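Local coordinates for mucin-like protocadherin (PDB 6OAE), which probably joins adjacent microvilli of the epithelial brush border through calcium-dependent heterophilic adhesion, this chain being its first two extracellular cadherin repeats, at residues Y5-N18 against V81-D95. Residues are numbered along the deposited sequence; the frame is centred on the assembly and turned at random.
Sequences YCSVNKDIFEVEEN and VTQLRVFVSVLDVND. With CA (calcium ion), chain C; CA (calcium ion), chain D; CA (calcium ion), chain E.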
# COMPACT_ATOMS: atom_id res chain seq x y z
N TYR A 5 -38.60 12.67 14.03
CA TYR A 5 -37.48 12.78 13.07
C TYR A 5 -36.66 11.49 13.12
O TYR A 5 -36.38 11.02 14.22
CB TYR A 5 -36.58 13.98 13.38
CG TYR A 5 -37.20 15.32 13.09
CD1 TYR A 5 -37.71 15.63 11.83
CD2 TYR A 5 -37.26 16.30 14.07
CE1 TYR A 5 -38.28 16.87 11.56
CE2 TYR A 5 -37.83 17.54 13.82
CZ TYR A 5 -38.34 17.83 12.56
OH TYR A 5 -38.90 19.06 12.35
N CYS A 6 -36.31 10.97 11.95
CA CYS A 6 -35.34 9.87 11.78
C CYS A 6 -34.04 10.22 12.50
O CYS A 6 -33.67 11.39 12.43
CB CYS A 6 -34.95 9.66 10.33
SG CYS A 6 -36.05 8.54 9.44
N SER A 7 -33.41 9.24 13.13
CA SER A 7 -32.10 9.38 13.81
C SER A 7 -31.33 8.06 13.78
O SER A 7 -31.93 6.97 13.55
CB SER A 7 -32.28 9.87 15.22
OG SER A 7 -32.99 8.94 16.00
N VAL A 8 -30.03 8.19 13.97
CA VAL A 8 -29.06 7.11 14.26
C VAL A 8 -28.24 7.60 15.45
O VAL A 8 -28.01 8.85 15.54
CB VAL A 8 -28.19 6.78 13.03
CG1 VAL A 8 -29.05 6.27 11.89
CG2 VAL A 8 -27.34 7.97 12.54
N ASN A 9 -27.84 6.69 16.32
CA ASN A 9 -27.02 6.98 17.53
C ASN A 9 -25.55 7.09 17.12
O ASN A 9 -24.78 7.60 17.91
CB ASN A 9 -27.23 5.93 18.62
CG ASN A 9 -26.50 4.63 18.38
OD1 ASN A 9 -26.51 4.08 17.27
ND2 ASN A 9 -25.87 4.10 19.42
N LYS A 10 -25.18 6.62 15.93
CA LYS A 10 -23.76 6.62 15.46
C LYS A 10 -23.78 6.76 13.95
O LYS A 10 -24.61 6.12 13.31
CB LYS A 10 -23.06 5.35 15.93
CG LYS A 10 -21.58 5.28 15.58
CD LYS A 10 -20.89 4.04 16.11
CE LYS A 10 -19.49 3.92 15.54
NZ LYS A 10 -18.76 2.74 16.06
N ASP A 11 -22.92 7.60 13.39
CA ASP A 11 -22.94 7.84 11.92
C ASP A 11 -21.53 7.85 11.33
O ASP A 11 -21.44 8.04 10.11
CB ASP A 11 -23.77 9.08 11.60
CG ASP A 11 -23.25 10.39 12.16
OD1 ASP A 11 -22.12 10.40 12.69
OD2 ASP A 11 -23.99 11.40 12.05
N ILE A 12 -20.48 7.67 12.13
CA ILE A 12 -19.08 7.52 11.63
C ILE A 12 -18.58 6.17 12.12
O ILE A 12 -18.54 5.94 13.36
CB ILE A 12 -18.16 8.67 12.07
CG1 ILE A 12 -18.66 10.02 11.56
CG2 ILE A 12 -16.71 8.43 11.65
CD1 ILE A 12 -17.92 11.20 12.12
N PHE A 13 -18.19 5.32 11.19
CA PHE A 13 -17.70 3.94 11.45
C PHE A 13 -16.30 3.83 10.87
O PHE A 13 -16.04 4.40 9.79
CB PHE A 13 -18.66 2.91 10.85
CG PHE A 13 -20.04 3.03 11.42
CD1 PHE A 13 -20.94 3.95 10.91
CD2 PHE A 13 -20.42 2.27 12.53
CE1 PHE A 13 -22.20 4.08 11.46
CE2 PHE A 13 -21.68 2.40 13.08
CZ PHE A 13 -22.57 3.32 12.56
N GLU A 14 -15.44 3.10 11.56
CA GLU A 14 -14.10 2.76 11.07
C GLU A 14 -14.12 1.27 10.82
O GLU A 14 -14.52 0.55 11.73
CB GLU A 14 -13.03 3.17 12.07
CG GLU A 14 -12.68 4.63 11.96
CD GLU A 14 -11.43 5.00 12.72
OE1 GLU A 14 -10.95 4.15 13.51
OE2 GLU A 14 -10.95 6.12 12.51
N VAL A 15 -13.75 0.85 9.60
CA VAL A 15 -13.73 -0.58 9.20
C VAL A 15 -12.38 -0.85 8.54
O VAL A 15 -12.05 -0.16 7.60
CB VAL A 15 -14.90 -0.94 8.26
CG1 VAL A 15 -14.87 -2.40 7.85
CG2 VAL A 15 -16.26 -0.60 8.89
N GLU A 16 -11.62 -1.82 9.05
CA GLU A 16 -10.35 -2.23 8.42
C GLU A 16 -10.68 -2.85 7.07
O GLU A 16 -11.63 -3.64 6.99
CB GLU A 16 -9.59 -3.25 9.25
CG GLU A 16 -9.19 -2.72 10.60
CD GLU A 16 -7.96 -3.38 11.20
OE1 GLU A 16 -7.61 -4.52 10.79
OE2 GLU A 16 -7.35 -2.73 12.05
N GLU A 17 -9.92 -2.50 6.04
CA GLU A 17 -10.15 -3.09 4.70
C GLU A 17 -10.01 -4.60 4.83
O GLU A 17 -9.32 -5.07 5.76
CB GLU A 17 -9.20 -2.52 3.66
CG GLU A 17 -7.73 -2.73 3.98
CD GLU A 17 -6.84 -2.48 2.78
OE1 GLU A 17 -5.67 -2.16 2.99
OE2 GLU A 17 -7.33 -2.62 1.65
N ASN A 18 -10.70 -5.33 3.94
CA ASN A 18 -10.71 -6.82 3.88
C ASN A 18 -11.52 -7.41 5.04
O ASN A 18 -11.52 -8.62 5.16
CB ASN A 18 -9.29 -7.40 3.79
CG ASN A 18 -8.52 -6.76 2.66
OD1 ASN A 18 -9.10 -6.43 1.62
ND2 ASN A 18 -7.22 -6.57 2.85
N VAL A 81 -38.91 14.02 4.30
CA VAL A 81 -39.03 14.71 5.61
C VAL A 81 -37.63 15.18 6.02
O VAL A 81 -37.45 16.40 6.16
CB VAL A 81 -39.66 13.81 6.70
CG1 VAL A 81 -39.77 14.53 8.05
CG2 VAL A 81 -41.01 13.27 6.28
N THR A 82 -36.69 14.25 6.19
CA THR A 82 -35.27 14.57 6.57
C THR A 82 -34.32 13.63 5.83
O THR A 82 -34.79 12.68 5.16
CB THR A 82 -35.03 14.47 8.08
OG1 THR A 82 -35.54 13.22 8.54
CG2 THR A 82 -35.66 15.60 8.87
N GLN A 83 -33.03 13.92 5.94
CA GLN A 83 -31.97 13.01 5.43
C GLN A 83 -30.81 13.01 6.41
O GLN A 83 -30.54 14.05 7.06
CB GLN A 83 -31.55 13.39 4.02
CG GLN A 83 -30.68 14.63 3.93
CD GLN A 83 -30.25 14.84 2.51
OE1 GLN A 83 -29.17 14.42 2.11
NE2 GLN A 83 -31.11 15.46 1.73
N LEU A 84 -30.17 11.85 6.51
CA LEU A 84 -29.03 11.56 7.41
C LEU A 84 -27.85 11.13 6.53
O LEU A 84 -28.11 10.61 5.44
CB LEU A 84 -29.45 10.45 8.37
CG LEU A 84 -30.19 10.82 9.65
CD1 LEU A 84 -31.10 12.01 9.51
CD2 LEU A 84 -30.96 9.63 10.18
N ARG A 85 -26.62 11.35 6.96
CA ARG A 85 -25.42 10.77 6.31
C ARG A 85 -24.77 9.80 7.29
O ARG A 85 -24.74 10.09 8.52
CB ARG A 85 -24.40 11.84 5.88
CG ARG A 85 -24.98 12.90 4.95
CD ARG A 85 -25.74 12.34 3.76
NE ARG A 85 -26.41 13.44 3.08
CZ ARG A 85 -25.80 14.25 2.22
NH1 ARG A 85 -24.52 14.08 1.92
NH2 ARG A 85 -26.48 15.24 1.65
N VAL A 86 -24.27 8.70 6.76
CA VAL A 86 -23.38 7.76 7.49
C VAL A 86 -22.11 7.61 6.69
O VAL A 86 -22.21 7.38 5.45
CB VAL A 86 -24.03 6.40 7.73
CG1 VAL A 86 -23.01 5.42 8.31
CG2 VAL A 86 -25.26 6.52 8.61
N PHE A 87 -20.96 7.73 7.36
CA PHE A 87 -19.63 7.55 6.75
C PHE A 87 -18.97 6.29 7.29
O PHE A 87 -18.93 6.11 8.52
CB PHE A 87 -18.77 8.78 7.03
CG PHE A 87 -19.13 9.98 6.19
CD1 PHE A 87 -20.24 9.99 5.35
CD2 PHE A 87 -18.36 11.12 6.24
CE1 PHE A 87 -20.53 11.10 4.58
CE2 PHE A 87 -18.66 12.23 5.46
CZ PHE A 87 -19.74 12.21 4.63
N VAL A 88 -18.45 5.48 6.39
CA VAL A 88 -17.52 4.38 6.74
C VAL A 88 -16.14 4.82 6.29
O VAL A 88 -15.90 4.92 5.07
CB VAL A 88 -17.92 3.02 6.15
CG1 VAL A 88 -16.89 1.97 6.53
CG2 VAL A 88 -19.31 2.59 6.59
N SER A 89 -15.28 5.10 7.24
CA SER A 89 -13.86 5.38 7.02
C SER A 89 -13.13 4.04 6.96
O SER A 89 -13.11 3.33 7.97
CB SER A 89 -13.34 6.27 8.09
OG SER A 89 -11.95 6.45 7.91
N VAL A 90 -12.56 3.70 5.80
CA VAL A 90 -11.84 2.41 5.60
C VAL A 90 -10.38 2.60 6.03
O VAL A 90 -9.75 3.57 5.57
CB VAL A 90 -11.93 1.94 4.14
CG1 VAL A 90 -11.21 0.62 3.96
CG2 VAL A 90 -13.38 1.85 3.68
N LEU A 91 -9.87 1.70 6.86
CA LEU A 91 -8.50 1.78 7.41
C LEU A 91 -7.59 0.90 6.57
O LEU A 91 -7.95 -0.26 6.26
CB LEU A 91 -8.48 1.31 8.87
CG LEU A 91 -9.39 2.06 9.83
CD1 LEU A 91 -9.22 1.54 11.25
CD2 LEU A 91 -9.16 3.57 9.77
N ASP A 92 -6.43 1.45 6.23
CA ASP A 92 -5.42 0.74 5.41
C ASP A 92 -4.83 -0.41 6.23
O ASP A 92 -4.56 -0.23 7.47
CB ASP A 92 -4.34 1.69 4.90
CG ASP A 92 -3.32 0.96 4.03
OD1 ASP A 92 -3.75 0.07 3.22
OD2 ASP A 92 -2.11 1.25 4.21
N VAL A 93 -4.64 -1.53 5.57
CA VAL A 93 -3.94 -2.75 6.07
C VAL A 93 -2.74 -2.96 5.14
O VAL A 93 -2.84 -2.60 3.93
CB VAL A 93 -4.91 -3.94 6.08
CG1 VAL A 93 -4.20 -5.29 6.22
CG2 VAL A 93 -5.97 -3.78 7.18
N ASN A 94 -1.65 -3.49 5.66
CA ASN A 94 -0.48 -3.89 4.84
C ASN A 94 -0.87 -5.19 4.12
O ASN A 94 -0.54 -6.28 4.64
CB ASN A 94 0.80 -3.99 5.69
CG ASN A 94 2.00 -4.38 4.86
OD1 ASN A 94 1.92 -4.39 3.64
ND2 ASN A 94 3.11 -4.72 5.51
N ASP A 95 -1.58 -5.09 3.00
CA ASP A 95 -2.17 -6.26 2.29
C ASP A 95 -1.55 -6.44 0.89
O ASP A 95 -2.01 -7.35 0.15
CB ASP A 95 -3.70 -6.16 2.23
CG ASP A 95 -4.29 -4.98 1.48
OD1 ASP A 95 -3.61 -3.95 1.35
OD2 ASP A 95 -5.48 -5.09 1.02
CA CA C . -3.64 -1.72 1.89
CA CA D . -6.44 -3.59 -0.31
CA CA E . 2.77 -3.45 1.64
O HOH W 1 -37.60 12.18 9.70
O HOH W 2 -33.89 13.35 10.67
O HOH W 3 -26.29 11.54 10.51
O HOH W 4 -11.10 7.36 10.34
O HOH W 5 -8.12 -5.29 -0.59
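Just past strand 12-16, Glu-17 reaches across to Val-90, Val-93 and Asp-95 at the calcium site beyond strand 81-91. Its CB lies against CG1 of Val-90, CG passes 3.4 Å from the Leu-91 O, and at the carboxylate OE1 binds one calcium ion while OE2 binds a second, each at 2.4 Å. A long acidic side chain suits this place: with CG set between the backbone N and the carbonyl carbon (chi1 59°) and the chain extended beyond, it bridges both ions. The anti lone pair of OE1 also accepts the backbone N-H of Val-93, which, with the two metal bonds, helps fix the carboxylate's rotation. Asp-95 approaches from the opposite direction, its OD1 and OD2 binding the same two ions; Asn-18 ND2 holds OD2 from above the carboxylate plane at 2.9 Å.

Before this site the strands run parallel, joined by six backbone hydrogen bonds from Asp-11 O to Glu-17 N. On the buried face, Val-15 CG2 meets Val-88 CG1 at 3.5 Å, and Val-86 CG1 touches the edge of the Phe-13 ring at CE1; branched and aromatic residues fill this interior.

Toward residue 5 the backbones separate, and Thr-82 and two waters bridge the separation. Threonine suits the place: its CG2 packs on Tyr-5 CD1 (3.6 Å), while OG1 bonds both waters, one held by Cys-6 N and the other by Cys-6 O. With an alanine here, both waters would be likely to lose the hydroxyl they share, and a gap would probably open beside the tyrosine ring.

Asp-92, Val-93 O, Glu-63 and Asp-131 complete the shell of the ion on OE1, and Asp-61 and Glu-63 add to that on OE2. Edge strand 12-16 thus pairs in parallel with strand 81-91, which runs on into the calcium-binding linker between two cadherin repeats.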